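Nucleoporin NUP170 (Chaetomium thermophilum, PDB 5HAX) is a nucleoporin that probably serves as a scaffold component of the nuclear pore complex, pairing an N-terminal beta-propeller with the beginning of a helical C-terminal region. Local coordinates at residues A[24-29]-A[302-307]; A[239-244]-A[306-311]; A[317-322]-A[342-347]; A[409-414]-A[460-465]. All coordinates share one frame; numbering follows the deposited sequence.

All four contacts lie in the beta-propeller of NUP170. Interactions 1, 2 and 3 gather round one blade, which holds strands 307-313, 318-324 and 341-348, with centres 11 to 13 Å apart. Interaction 3 pairs two of its strands, interaction 2 joins it to the preceding blade, and interaction 1 ties the N-terminal turn 24-29 to it. Along the chain, interaction 1 spans four whole blades, interaction 2 ends on its second segment, sharing Lys306 and Leu307, and interactions 3 and 4 follow. Interaction 4 links the next two blades, its centre about 14 Å from interaction 1, which it touches, and 22 to 23 Å from the others. Interaction 1 thus holds early residues against a blade formed far later.

Interaction 1 (A[24-29]-A[302-307]); sequences PDLDSY and TEASKL. With EDO (1,2-ethanediol), chain G.
Asp27 reaches over to 302-307 and takes two successive backbone amides with one carboxylate. Lys306 N donates to Asp27 OD1 at 2.8 Å on the syn lone pair, nearly straight at 169°, while Leu307 N meets Asp27 OD2 at 3.2 Å, also syn but 20° out of the carboxylate plane. Chi1 of -69° sets CG anti to the carbonyl carbon, swinging the carboxylate toward the amides. Ser305 N adds a weak bond to OD1. Beside the carboxylate, the Leu26 side chain packs its CB on Ala304 CB at 3.9 Å and its CD2 on Leu307 CD1 at 4.0 Å, the two leucines crossing at about a right angle. The helical turn 26-29 leads to strand 33-35 at the edge of the same propeller blade that strand 307-313 helps build, so the carboxylate fastens the N-terminal region where that strand begins. Replacing Asp27 with an alanine would probably leave the amides of Lys306 and Leu307 without their acceptor and the entry to the strand less firmly held. Further out, a water donates to Asp25 OD1 and Asp27 OD1 and accepts from Ser305 N. Asp25 is steadied in turn by Ser28 OG, which donates to its OD2 at 2.7 Å.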
loop_
_atom_site.group_PDB
_atom_site.type_symbol
_atom_site.label_atom_id
_atom_site.label_comp_id
_atom_site.label_asym_id
_atom_site.label_seq_id
_atom_site.Cartn_x
_atom_site.Cartn_y
_atom_site.Cartn_z
ATOM N N PRO A 24 9.498 -11.981 7.219
ATOM C CA PRO A 24 9.984 -12.640 5.997
ATOM C C PRO A 24 9.660 -11.863 4.727
ATOM O O PRO A 24 8.573 -11.302 4.574
ATOM C CB PRO A 24 9.260 -13.991 6.018
ATOM C CG PRO A 24 8.960 -14.241 7.441
ATOM C CD PRO A 24 8.711 -12.899 8.061
ATOM N N ASP A 25 10.624 -11.844 3.810
ATOM C CA ASP A 25 10.429 -11.254 2.496
ATOM C C ASP A 25 9.644 -12.205 1.597
ATOM O O ASP A 25 9.558 -13.411 1.847
ATOM C CB ASP A 25 11.772 -10.916 1.852
ATOM C CG ASP A 25 12.689 -12.121 1.742
ATOM O OD1 ASP A 25 12.716 -12.754 0.669
ATOM O OD2 ASP A 25 13.381 -12.439 2.731
ATOM N N LEU A 26 9.074 -11.640 0.529
ATOM C CA LEU A 26 8.200 -12.407 -0.354
ATOM C C LEU A 26 8.918 -13.612 -0.951
ATOM O O LEU A 26 8.347 -14.707 -1.021
ATOM C CB LEU A 26 7.666 -11.508 -1.468
ATOM C CG LEU A 26 6.622 -12.148 -2.386
ATOM C CD1 LEU A 26 5.305 -12.306 -1.646
ATOM C CD2 LEU A 26 6.439 -11.334 -3.658
ATOM N N ASP A 27 10.164 -13.429 -1.405
ATOM C CA ASP A 27 10.915 -14.540 -1.988
ATOM C C ASP A 27 11.038 -15.710 -1.022
ATOM O O ASP A 27 11.167 -16.861 -1.456
ATOM C CB ASP A 27 12.317 -14.084 -2.405
ATOM C CG ASP A 27 12.304 -13.136 -3.591
ATOM O OD1 ASP A 27 13.309 -12.420 -3.784
ATOM O OD2 ASP A 27 11.301 -13.104 -4.333
ATOM N N SER A 28 10.993 -15.442 0.285
ATOM C CA SER A 28 11.290 -16.474 1.272
ATOM C C SER A 28 10.109 -17.401 1.525
ATOM O O SER A 28 10.319 -18.574 1.853
ATOM C CB SER A 28 11.729 -15.834 2.588
ATOM O OG SER A 28 12.909 -15.069 2.408
ATOM N N TYR A 29 8.875 -16.909 1.395
ATOM C CA TYR A 29 7.699 -17.755 1.549
ATOM C C TYR A 29 6.975 -18.006 0.233
ATOM O O TYR A 29 5.917 -18.645 0.236
ATOM C CB TYR A 29 6.738 -17.166 2.597
ATOM C CG TYR A 29 6.056 -15.853 2.269
ATOM C CD1 TYR A 29 6.542 -14.650 2.766
ATOM C CD2 TYR A 29 4.892 -15.821 1.511
ATOM C CE1 TYR A 29 5.906 -13.451 2.490
ATOM C CE2 TYR A 29 4.251 -14.631 1.231
ATOM C CZ TYR A 29 4.760 -13.450 1.723
ATOM O OH TYR A 29 4.117 -12.265 1.444
ATOM N N THR A 302 11.544 -3.054 -3.730
ATOM C CA THR A 302 11.443 -2.869 -2.286
ATOM C C THR A 302 10.761 -4.054 -1.618
ATOM O O THR A 302 11.037 -4.350 -0.449
ATOM C CB THR A 302 10.677 -1.581 -1.978
ATOM O OG1 THR A 302 9.386 -1.633 -2.596
ATOM C CG2 THR A 302 11.434 -0.373 -2.505
ATOM N N GLU A 303 9.880 -4.746 -2.342
ATOM C CA GLU A 303 9.117 -5.855 -1.786
ATOM C C GLU A 303 9.831 -7.191 -1.953
ATOM O O GLU A 303 9.780 -8.036 -1.053
ATOM C CB GLU A 303 7.734 -5.916 -2.443
ATOM C CG GLU A 303 6.810 -6.971 -1.848
ATOM C CD GLU A 303 5.371 -6.818 -2.310
ATOM O OE1 GLU A 303 5.127 -6.059 -3.271
ATOM O OE2 GLU A 303 4.482 -7.453 -1.709
ATOM N N ALA A 304 10.500 -7.397 -3.087
ATOM C CA ALA A 304 11.155 -8.666 -3.363
ATOM C C ALA A 304 12.274 -8.445 -4.369
ATOM O O ALA A 304 12.135 -7.641 -5.295
ATOM C CB ALA A 304 10.157 -9.698 -3.897
ATOM N N SER A 305 13.377 -9.171 -4.183
ATOM C CA SER A 305 14.522 -9.051 -5.079
ATOM C C SER A 305 14.317 -9.854 -6.359
ATOM O O SER A 305 14.494 -9.330 -7.465
ATOM C CB SER A 305 15.792 -9.515 -4.365
ATOM O OG SER A 305 16.882 -9.585 -5.264
ATOM N N LYS A 306 13.945 -11.127 -6.227
ATOM C CA LYS A 306 13.860 -12.034 -7.366
ATOM C C LYS A 306 12.514 -11.950 -8.081
ATOM O O LYS A 306 12.472 -11.732 -9.296
ATOM C CB LYS A 306 14.127 -13.468 -6.899
ATOM C CG LYS A 306 15.546 -13.691 -6.391
ATOM C CD LYS A 306 15.685 -15.024 -5.676
ATOM C CE LYS A 306 17.074 -15.188 -5.078
ATOM N NZ LYS A 306 17.170 -16.380 -4.192
ATOM N N LEU A 307 11.410 -12.119 -7.353
ATOM C CA LEU A 307 10.087 -12.119 -7.972
ATOM C C LEU A 307 9.752 -10.719 -8.469
ATOM O O LEU A 307 9.574 -9.791 -7.674
ATOM C CB LEU A 307 9.038 -12.619 -6.984
ATOM C CG LEU A 307 9.162 -14.092 -6.588
ATOM C CD1 LEU A 307 8.145 -14.438 -5.512
ATOM C CD2 LEU A 307 8.992 -15.005 -7.798
HETATM C C1 EDO G . 12.034 -16.739 -5.145
HETATM O O1 EDO G . 11.942 -17.470 -3.917
HETATM C C2 EDO G . 11.645 -17.643 -6.309
HETATM O O2 EDO G . 10.354 -18.213 -6.060
HETATM O O HOH W 1 13.745 -10.665 -1.508
HETATM O O HOH W 2 8.126 -8.920 1.072
#

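Interaction 2 (A[239-244]-A[306-311]); sequences RNLLYS and KLHLMA
Two neighbouring blades of the beta-propeller face each other here, and Arg239, Leu241 and Tyr243 of one meet His308 and Leu309 of the other. Strands 241-244 and 307-311 run in roughly the same direction, 23° apart, with axes 10.1 Å from each other at their closest, too far for backbone pairing, so side chains and one water span the gap. His308 and Leu309 form a classic beta bulge opposite Leu321, and both turn toward the other blade.

Arg239 lays its end over one face of the His308 imidazole, NH2 lying 3.2 Å from CE1 and the two planes 31° apart. Its chain is extended from CG to NE, which carries the guanidinium across the gap; on the far side NH1 bonds to Ile299 O and Ala304 O and NH2 to Ser305 O, while NE forms a salt bridge with Asp236 of its own blade. At the ring's edge, near its plane, sit Leu241 CD1, 3.8 Å from His308 CD2, and the hydroxyl of Tyr243, whose OH is 3.6 Å from His308 CB. A water bridges Tyr243 OH and His308 O. Leu309 CD1 rests over the middle of the Tyr243 ring, 4.0 Å from its centroid and 9° off the normal, a CH-pi contact.

The imidazole is fixed in its own plane: His308 ND1 donates to Lys306 O at 2.6 Å. With that proton committed and the positive guanidinium of Arg239 spread over its face, a second proton on the ring would probably be disfavoured, though Asp236 offsets part of that charge.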
loop_
_atom_site.group_PDB
_atom_site.type_symbol
_atom_site.label_atom_id
_atom_site.label_comp_id
_atom_site.label_asym_id
_atom_site.label_seq_id
_atom_site.Cartn_x
_atom_site.Cartn_y
_atom_site.Cartn_z
ATOM N N ARG A 239 12.572 -0.522 -10.568
ATOM C CA ARG A 239 13.491 -1.256 -11.427
ATOM C C ARG A 239 13.671 -0.600 -12.788
ATOM O O ARG A 239 14.409 -1.137 -13.623
ATOM C CB ARG A 239 12.998 -2.696 -11.621
ATOM C CG ARG A 239 12.629 -3.416 -10.332
ATOM C CD ARG A 239 12.173 -4.829 -10.632
ATOM N NE ARG A 239 11.395 -5.419 -9.543
ATOM C CZ ARG A 239 11.871 -6.273 -8.640
ATOM N NH1 ARG A 239 11.065 -6.751 -7.703
ATOM N NH2 ARG A 239 13.143 -6.654 -8.666
ATOM N N ASN A 240 13.027 0.545 -13.029
ATOM C CA ASN A 240 13.053 1.215 -14.331
ATOM C C ASN A 240 12.581 0.283 -15.447
ATOM O O ASN A 240 13.114 0.295 -16.559
ATOM C CB ASN A 240 14.445 1.770 -14.640
ATOM C CG ASN A 240 14.846 2.892 -13.702
ATOM O OD1 ASN A 240 13.999 3.641 -13.214
ATOM N ND2 ASN A 240 16.141 3.014 -13.448
ATOM N N LEU A 241 11.563 -0.522 -15.155
ATOM C CA LEU A 241 11.030 -1.481 -16.108
ATOM C C LEU A 241 9.625 -1.092 -16.548
ATOM O O LEU A 241 8.896 -0.380 -15.850
ATOM C CB LEU A 241 11.006 -2.895 -15.516
ATOM C CG LEU A 241 12.359 -3.517 -15.167
ATOM C CD1 LEU A 241 12.156 -4.904 -14.580
ATOM C CD2 LEU A 241 13.269 -3.578 -16.388
ATOM N N LEU A 242 9.268 -1.577 -17.736
ATOM C CA LEU A 242 7.935 -1.454 -18.306
ATOM C C LEU A 242 7.549 -2.816 -18.861
ATOM O O LEU A 242 8.344 -3.440 -19.570
ATOM C CB LEU A 242 7.911 -0.387 -19.408
ATOM C CG LEU A 242 6.595 -0.133 -20.145
ATOM C CD1 LEU A 242 5.569 0.511 -19.228
ATOM C CD2 LEU A 242 6.845 0.743 -21.362
ATOM N N TYR A 243 6.344 -3.282 -18.527
ATOM C CA TYR A 243 5.841 -4.574 -18.978
ATOM C C TYR A 243 4.623 -4.379 -19.871
ATOM O O TYR A 243 3.796 -3.498 -19.616
ATOM C CB TYR A 243 5.438 -5.471 -17.803
ATOM C CG TYR A 243 6.513 -5.731 -16.773
ATOM C CD1 TYR A 243 7.451 -6.735 -16.958
ATOM C CD2 TYR A 243 6.569 -4.989 -15.600
ATOM C CE1 TYR A 243 8.428 -6.985 -16.011
ATOM C CE2 TYR A 243 7.541 -5.229 -14.645
ATOM C CZ TYR A 243 8.467 -6.231 -14.856
ATOM O OH TYR A 243 9.437 -6.480 -13.911
ATOM N N SER A 244 4.508 -5.211 -20.906
ATOM C CA SER A 244 3.299 -5.290 -21.716
ATOM C C SER A 244 2.775 -6.720 -21.717
ATOM O O SER A 244 3.555 -7.681 -21.692
ATOM C CB SER A 244 3.545 -4.830 -23.160
ATOM O OG SER A 244 4.162 -5.844 -23.935
ATOM N N LYS A 306 13.945 -11.127 -6.227
ATOM C CA LYS A 306 13.860 -12.034 -7.366
ATOM C C LYS A 306 12.514 -11.950 -8.081
ATOM O O LYS A 306 12.472 -11.732 -9.296
ATOM C CB LYS A 306 14.127 -13.468 -6.899
ATOM C CG LYS A 306 15.546 -13.691 -6.391
ATOM C CD LYS A 306 15.685 -15.024 -5.676
ATOM C CE LYS A 306 17.074 -15.188 -5.078
ATOM N NZ LYS A 306 17.170 -16.380 -4.192
ATOM N N LEU A 307 11.410 -12.119 -7.353
ATOM C CA LEU A 307 10.087 -12.119 -7.972
ATOM C C LEU A 307 9.752 -10.719 -8.469
ATOM O O LEU A 307 9.574 -9.791 -7.674
ATOM C CB LEU A 307 9.038 -12.619 -6.984
ATOM C CG LEU A 307 9.162 -14.092 -6.588
ATOM C CD1 LEU A 307 8.145 -14.438 -5.512
ATOM C CD2 LEU A 307 8.992 -15.005 -7.798
ATOM N N HIS A 308 9.654 -10.574 -9.791
ATOM C CA HIS A 308 9.402 -9.295 -10.439
ATOM C C HIS A 308 7.938 -9.051 -10.772
ATOM O O HIS A 308 7.526 -7.891 -10.875
ATOM C CB HIS A 308 10.198 -9.199 -11.747
ATOM C CG HIS A 308 11.637 -8.825 -11.567
ATOM N ND1 HIS A 308 12.490 -9.515 -10.733
ATOM C CD2 HIS A 308 12.378 -7.845 -12.136
ATOM C CE1 HIS A 308 13.691 -8.968 -10.787
ATOM N NE2 HIS A 308 13.651 -7.954 -11.633
ATOM N N LEU A 309 7.140 -10.103 -10.952
ATOM C CA LEU A 309 5.876 -9.953 -11.659
ATOM C C LEU A 309 4.908 -11.051 -11.247
ATOM O O LEU A 309 5.304 -12.208 -11.089
ATOM C CB LEU A 309 6.119 -10.002 -13.172
ATOM C CG LEU A 309 4.988 -9.583 -14.102
ATOM C CD1 LEU A 309 4.714 -8.095 -13.964
ATOM C CD2 LEU A 309 5.346 -9.944 -15.534
ATOM N N MET A 310 3.640 -10.677 -11.084
ATOM C CA MET A 310 2.547 -11.627 -10.940
ATOM C C MET A 310 1.711 -11.621 -12.212
ATOM O O MET A 310 1.429 -10.559 -12.775
ATOM C CB MET A 310 1.654 -11.291 -9.742
ATOM C CG MET A 310 0.676 -12.408 -9.388
ATOM S SD MET A 310 -0.667 -11.892 -8.299
ATOM C CE MET A 310 -1.681 -10.948 -9.437
ATOM N N ALA A 311 1.317 -12.810 -12.659
ATOM C CA ALA A 311 0.462 -12.975 -13.826
ATOM C C ALA A 311 -0.743 -13.810 -13.426
ATOM O O ALA A 311 -0.591 -14.856 -12.787
ATOM C CB ALA A 311 1.218 -13.636 -14.982
HETATM O O HOH W 3 8.696 -5.473 -11.565
#

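Interaction 3 (A[317-322]-A[342-347]); sequences CRLFLS and MQLQFV
Phe320 and Phe346 form a hydrogen-bonded pair where strands 318-322 and 342-347 run antiparallel inside a propeller blade, beside a classic beta bulge in which Gln345 and Phe346 both face Phe320. Among the backbone bonds, Phe320 N gives to Phe346 O at 2.8 Å, almost in line with the carbonyl, and Phe320 O accepts twice across the bulge, from Gln345 N at 3.2 Å and weakly from Phe346 N. Ser322 and Gln343 exchange bonds in both directions.

The apolar contacts divide by face. Phe320 and Phe346 run alongside each other in the same direction, with planes at 52°; Phe320 CD2 comes to the edge of the other ring, 3.6 Å from Phe346 CD1. Losing the Phe320 ring to an alanine would probably open a gap beside Phe346 and Met310. On the other face, that of Leu319, Leu321, Leu344 and Val347, Leu319 CD2 meets Val347 CG2 at 4.0 Å and Leu319 CB touches Leu344 CD1. At the end of the pairing, Leu321 CD2 packs on Met342 CG at 3.7 Å.

One polar side-chain contact remains. Gln345 bends back at chi2 (-78°), and its NE2 gives a weak bond to Ser322 OG at 3.3 Å, while Gln345 CG lies 3.2 Å from that same OG.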
loop_
_atom_site.group_PDB
_atom_site.type_symbol
_atom_site.label_atom_id
_atom_site.label_comp_id
_atom_site.label_asym_id
_atom_site.label_seq_id
_atom_site.Cartn_x
_atom_site.Cartn_y
_atom_site.Cartn_z
ATOM N N CYS A 317 -5.258 -18.818 -11.479
ATOM C CA CYS A 317 -3.925 -19.112 -10.975
ATOM C C CYS A 317 -3.077 -17.850 -10.992
ATOM O O CYS A 317 -3.066 -17.113 -11.982
ATOM C CB CYS A 317 -3.259 -20.198 -11.816
ATOM S SG CYS A 317 -4.114 -21.786 -11.789
ATOM N N ARG A 318 -2.373 -17.602 -9.892
ATOM C CA ARG A 318 -1.427 -16.498 -9.793
ATOM C C ARG A 318 -0.033 -17.047 -10.073
ATOM O O ARG A 318 0.501 -17.835 -9.284
ATOM C CB ARG A 318 -1.503 -15.833 -8.420
ATOM C CG ARG A 318 -2.645 -14.838 -8.278
ATOM C CD ARG A 318 -2.806 -14.369 -6.839
ATOM N NE ARG A 318 -3.576 -15.316 -6.038
ATOM C CZ ARG A 318 -3.682 -15.268 -4.714
ATOM N NH1 ARG A 318 -4.415 -16.169 -4.076
ATOM N NH2 ARG A 318 -3.057 -14.320 -4.026
ATOM N N LEU A 319 0.547 -16.635 -11.199
ATOM C CA LEU A 319 1.884 -17.045 -11.609
ATOM C C LEU A 319 2.877 -15.974 -11.174
ATOM O O LEU A 319 2.761 -14.816 -11.588
ATOM C CB LEU A 319 1.951 -17.245 -13.123
ATOM C CG LEU A 319 0.788 -17.983 -13.789
ATOM C CD1 LEU A 319 0.984 -18.018 -15.301
ATOM C CD2 LEU A 319 0.647 -19.389 -13.233
ATOM N N PHE A 320 3.851 -16.360 -10.357
ATOM C CA PHE A 320 4.872 -15.443 -9.863
ATOM C C PHE A 320 6.181 -15.713 -10.595
ATOM O O PHE A 320 6.737 -16.814 -10.497
ATOM C CB PHE A 320 5.046 -15.590 -8.353
ATOM C CG PHE A 320 3.888 -15.054 -7.568
ATOM C CD1 PHE A 320 3.896 -13.749 -7.102
ATOM C CD2 PHE A 320 2.780 -15.846 -7.315
ATOM C CE1 PHE A 320 2.828 -13.247 -6.387
ATOM C CE2 PHE A 320 1.707 -15.350 -6.600
ATOM C CZ PHE A 320 1.730 -14.046 -6.137
ATOM N N LEU A 321 6.667 -14.709 -11.321
ATOM C CA LEU A 321 7.833 -14.851 -12.180
ATOM C C LEU A 321 9.007 -14.064 -11.628
ATOM O O LEU A 321 8.863 -12.905 -11.221
ATOM C CB LEU A 321 7.538 -14.372 -13.603
ATOM C CG LEU A 321 6.427 -15.134 -14.321
ATOM C CD1 LEU A 321 5.160 -14.301 -14.334
ATOM C CD2 LEU A 321 6.854 -15.511 -15.731
ATOM N N SER A 322 10.170 -14.703 -11.631
ATOM C CA SER A 322 11.427 -14.039 -11.347
ATOM C C SER A 322 12.031 -13.504 -12.637
ATOM O O SER A 322 11.644 -13.889 -13.742
ATOM C CB SER A 322 12.408 -15.001 -10.678
ATOM O OG SER A 322 12.771 -16.039 -11.574
ATOM N N MET A 342 13.505 -14.365 -17.765
ATOM C CA MET A 342 12.316 -14.395 -16.924
ATOM C C MET A 342 11.811 -15.826 -16.852
ATOM O O MET A 342 11.733 -16.515 -17.873
ATOM C CB MET A 342 11.213 -13.471 -17.466
ATOM C CG MET A 342 9.876 -13.604 -16.742
ATOM S SD MET A 342 8.636 -12.424 -17.321
ATOM C CE MET A 342 9.267 -10.899 -16.631
ATOM N N GLN A 343 11.464 -16.268 -15.644
ATOM C CA GLN A 343 11.099 -17.660 -15.415
ATOM C C GLN A 343 9.943 -17.751 -14.432
ATOM O O GLN A 343 9.938 -17.074 -13.398
ATOM C CB GLN A 343 12.299 -18.454 -14.880
ATOM C CG GLN A 343 12.012 -19.924 -14.636
ATOM C CD GLN A 343 13.227 -20.672 -14.122
ATOM O OE1 GLN A 343 14.346 -20.161 -14.160
ATOM N NE2 GLN A 343 13.011 -21.888 -13.635
ATOM N N LEU A 344 8.970 -18.599 -14.758
ATOM C CA LEU A 344 7.897 -18.909 -13.823
ATOM C C LEU A 344 8.436 -19.803 -12.712
ATOM O O LEU A 344 8.859 -20.935 -12.965
ATOM C CB LEU A 344 6.734 -19.585 -14.545
ATOM C CG LEU A 344 5.642 -20.166 -13.641
ATOM C CD1 LEU A 344 5.135 -19.124 -12.656
ATOM C CD2 LEU A 344 4.494 -20.714 -14.474
ATOM N N GLN A 345 8.415 -19.293 -11.482
ATOM C CA GLN A 345 9.012 -19.956 -10.328
ATOM C C GLN A 345 7.992 -20.530 -9.358
ATOM O O GLN A 345 8.184 -21.642 -8.861
ATOM C CB GLN A 345 9.907 -18.970 -9.565
ATOM C CG GLN A 345 11.151 -18.523 -10.317
ATOM C CD GLN A 345 12.256 -19.560 -10.290
ATOM O OE1 GLN A 345 12.024 -20.725 -9.970
ATOM N NE2 GLN A 345 13.471 -19.138 -10.620
ATOM N N PHE A 346 6.917 -19.798 -9.073
ATOM C CA PHE A 346 5.987 -20.147 -8.009
ATOM C C PHE A 346 4.560 -19.884 -8.466
ATOM O O PHE A 346 4.300 -18.905 -9.171
ATOM C CB PHE A 346 6.299 -19.341 -6.740
ATOM C CG PHE A 346 5.275 -19.492 -5.659
ATOM C CD1 PHE A 346 4.269 -18.552 -5.506
ATOM C CD2 PHE A 346 5.316 -20.569 -4.794
ATOM C CE1 PHE A 346 3.324 -18.688 -4.512
ATOM C CE2 PHE A 346 4.373 -20.712 -3.798
ATOM C CZ PHE A 346 3.374 -19.771 -3.656
ATOM N N VAL A 347 3.638 -20.756 -8.056
ATOM C CA VAL A 347 2.227 -20.650 -8.420
ATOM C C VAL A 347 1.389 -20.719 -7.151
ATOM O O VAL A 347 1.537 -21.653 -6.355
ATOM C CB VAL A 347 1.796 -21.766 -9.394
ATOM C CG1 VAL A 347 0.318 -21.616 -9.754
ATOM C CG2 VAL A 347 2.656 -21.754 -10.646
#

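Interaction 4 (A[409-414]-A[460-465]); sequences PDTGRI and GNELAV
Thr411 and Glu462 make the tight part of this contact. Thr411 OG1 donates to Glu462 OE2 at 2.6 Å, using the anti lone pair, the one turned away from the other oxygen. Glu462 delivers its carboxylate on a chain extended beyond CG, and OE2 also pairs with Arg487, while OE1 takes a bond from Tyr390; both oxygens are thereby engaged, and the carboxylate is unlikely to turn. Chi1 of Thr411, -54°, places OG1 beside the backbone N and sends CG2 out on the other branch, over the turn at 460-463.

Segment 409-414 carries the chain from the end of strand 403-409, in one propeller blade, into the short helix 411-416, and 460-465 belongs to the long connection between two strands of the next blade. Asp410 is the N-cap of that helix: its OD1 accepts from Arg413 N at 3.3 Å, and its OD2 forms a salt bridge with Arg413 NE at 3.1 Å. On the opposing segment, Asn461 OD1 accepts from Ala464 N in an Asx motif, while its ND2 bonds to Asp20 O.

Around this polar grip the fit is looser. The methyl CG2 of Thr411 sits over the backbone, 3.7 Å from Glu462 N, but comes no nearer than 4.2 Å to Leu463 CG, and Gly412 CA is 4.3 Å from Leu463 CD1. On the Gly460 side the link runs through a water, which donates to Thr411 OG1 at 2.9 Å and to Gly460 O at 2.7 Å.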
loop_
_atom_site.group_PDB
_atom_site.type_symbol
_atom_site.label_atom_id
_atom_site.label_comp_id
_atom_site.label_asym_id
_atom_site.label_seq_id
_atom_site.Cartn_x
_atom_site.Cartn_y
_atom_site.Cartn_z
ATOM N N PRO A 409 -2.106 -11.614 2.591
ATOM C CA PRO A 409 -1.197 -12.529 3.285
ATOM C C PRO A 409 -1.647 -12.705 4.725
ATOM O O PRO A 409 -2.162 -11.773 5.346
ATOM C CB PRO A 409 0.165 -11.827 3.197
ATOM C CG PRO A 409 0.022 -10.799 2.130
ATOM C CD PRO A 409 -1.416 -10.399 2.126
ATOM N N ASP A 410 -1.471 -13.918 5.251
ATOM C CA ASP A 410 -1.736 -14.172 6.667
ATOM C C ASP A 410 -0.509 -13.693 7.438
ATOM O O ASP A 410 0.327 -14.474 7.899
ATOM C CB ASP A 410 -2.043 -15.643 6.920
ATOM C CG ASP A 410 -2.670 -15.879 8.284
ATOM O OD1 ASP A 410 -2.473 -15.039 9.186
ATOM O OD2 ASP A 410 -3.369 -16.898 8.455
ATOM N N THR A 411 -0.406 -12.366 7.561
ATOM C CA THR A 411 0.767 -11.751 8.173
ATOM C C THR A 411 1.046 -12.324 9.555
ATOM O O THR A 411 2.204 -12.551 9.921
ATOM C CB THR A 411 0.572 -10.237 8.254
ATOM O OG1 THR A 411 0.251 -9.728 6.953
ATOM C CG2 THR A 411 1.831 -9.548 8.769
ATOM N N GLY A 412 -0.006 -12.572 10.336
ATOM C CA GLY A 412 0.188 -13.107 11.675
ATOM C C GLY A 412 0.816 -14.488 11.670
ATOM O O GLY A 412 1.711 -14.777 12.467
ATOM N N ARG A 413 0.357 -15.361 10.771
ATOM C CA ARG A 413 0.907 -16.712 10.708
ATOM C C ARG A 413 2.297 -16.712 10.085
ATOM O O ARG A 413 3.170 -17.479 10.504
ATOM C CB ARG A 413 -0.037 -17.622 9.925
ATOM C CG ARG A 413 0.245 -19.107 10.098
ATOM C CD ARG A 413 -0.770 -19.964 9.350
ATOM N NE ARG A 413 -2.146 -19.542 9.605
ATOM C CZ ARG A 413 -2.865 -19.906 10.663
ATOM N NH1 ARG A 413 -2.347 -20.704 11.587
ATOM N NH2 ARG A 413 -4.110 -19.465 10.800
ATOM N N ILE A 414 2.523 -15.855 9.086
ATOM C CA ILE A 414 3.834 -15.779 8.443
ATOM C C ILE A 414 4.884 -15.296 9.437
ATOM O O ILE A 414 6.032 -15.757 9.425
ATOM C CB ILE A 414 3.767 -14.863 7.205
ATOM C CG1 ILE A 414 2.877 -15.490 6.124
ATOM C CG2 ILE A 414 5.167 -14.600 6.648
ATOM C CD1 ILE A 414 2.592 -14.568 4.947
ATOM N N GLY A 460 6.680 -6.400 4.414
ATOM C CA GLY A 460 5.284 -6.790 4.451
ATOM C C GLY A 460 4.676 -6.864 5.836
ATOM O O GLY A 460 3.617 -7.472 6.012
ATOM N N ASN A 461 5.318 -6.245 6.828
ATOM C CA ASN A 461 4.896 -6.387 8.222
ATOM C C ASN A 461 3.725 -5.445 8.502
ATOM O O ASN A 461 3.879 -4.324 8.993
ATOM C CB ASN A 461 6.064 -6.122 9.162
ATOM C CG ASN A 461 5.786 -6.592 10.576
ATOM O OD1 ASN A 461 4.639 -6.850 10.943
ATOM N ND2 ASN A 461 6.835 -6.700 11.380
ATOM N N GLU A 462 2.520 -5.933 8.191
ATOM C CA GLU A 462 1.303 -5.174 8.478
ATOM C C GLU A 462 1.178 -4.858 9.961
ATOM O O GLU A 462 0.704 -3.780 10.339
ATOM C CB GLU A 462 0.068 -5.951 8.032
ATOM C CG GLU A 462 -0.091 -6.167 6.545
ATOM C CD GLU A 462 -1.440 -6.773 6.219
ATOM O OE1 GLU A 462 -2.320 -6.038 5.726
ATOM O OE2 GLU A 462 -1.631 -7.979 6.478
ATOM N N LEU A 463 1.563 -5.806 10.820
ATOM C CA LEU A 463 1.379 -5.630 12.255
ATOM C C LEU A 463 2.150 -4.421 12.763
ATOM O O LEU A 463 1.676 -3.697 13.644
ATOM C CB LEU A 463 1.818 -6.897 12.988
ATOM C CG LEU A 463 1.031 -8.153 12.608
ATOM C CD1 LEU A 463 1.757 -9.404 13.066
ATOM C CD2 LEU A 463 -0.368 -8.097 13.198
ATOM N N ALA A 464 3.330 -4.174 12.193
ATOM C CA ALA A 464 4.200 -3.115 12.688
ATOM C C ALA A 464 3.640 -1.726 12.406
ATOM O O ALA A 464 3.931 -0.785 13.155
ATOM C CB ALA A 464 5.586 -3.257 12.063
ATOM N N VAL A 465 2.841 -1.574 11.350
ATOM C CA VAL A 465 2.379 -0.267 10.891
ATOM C C VAL A 465 0.903 -0.041 11.193
ATOM O O VAL A 465 0.297 0.888 10.643
ATOM C CB VAL A 465 2.659 -0.081 9.389
ATOM C CG1 VAL A 465 4.156 -0.054 9.130
ATOM C CG2 VAL A 465 1.992 -1.179 8.570
HETATM O O HOH W 4 2.198 -9.403 4.843
#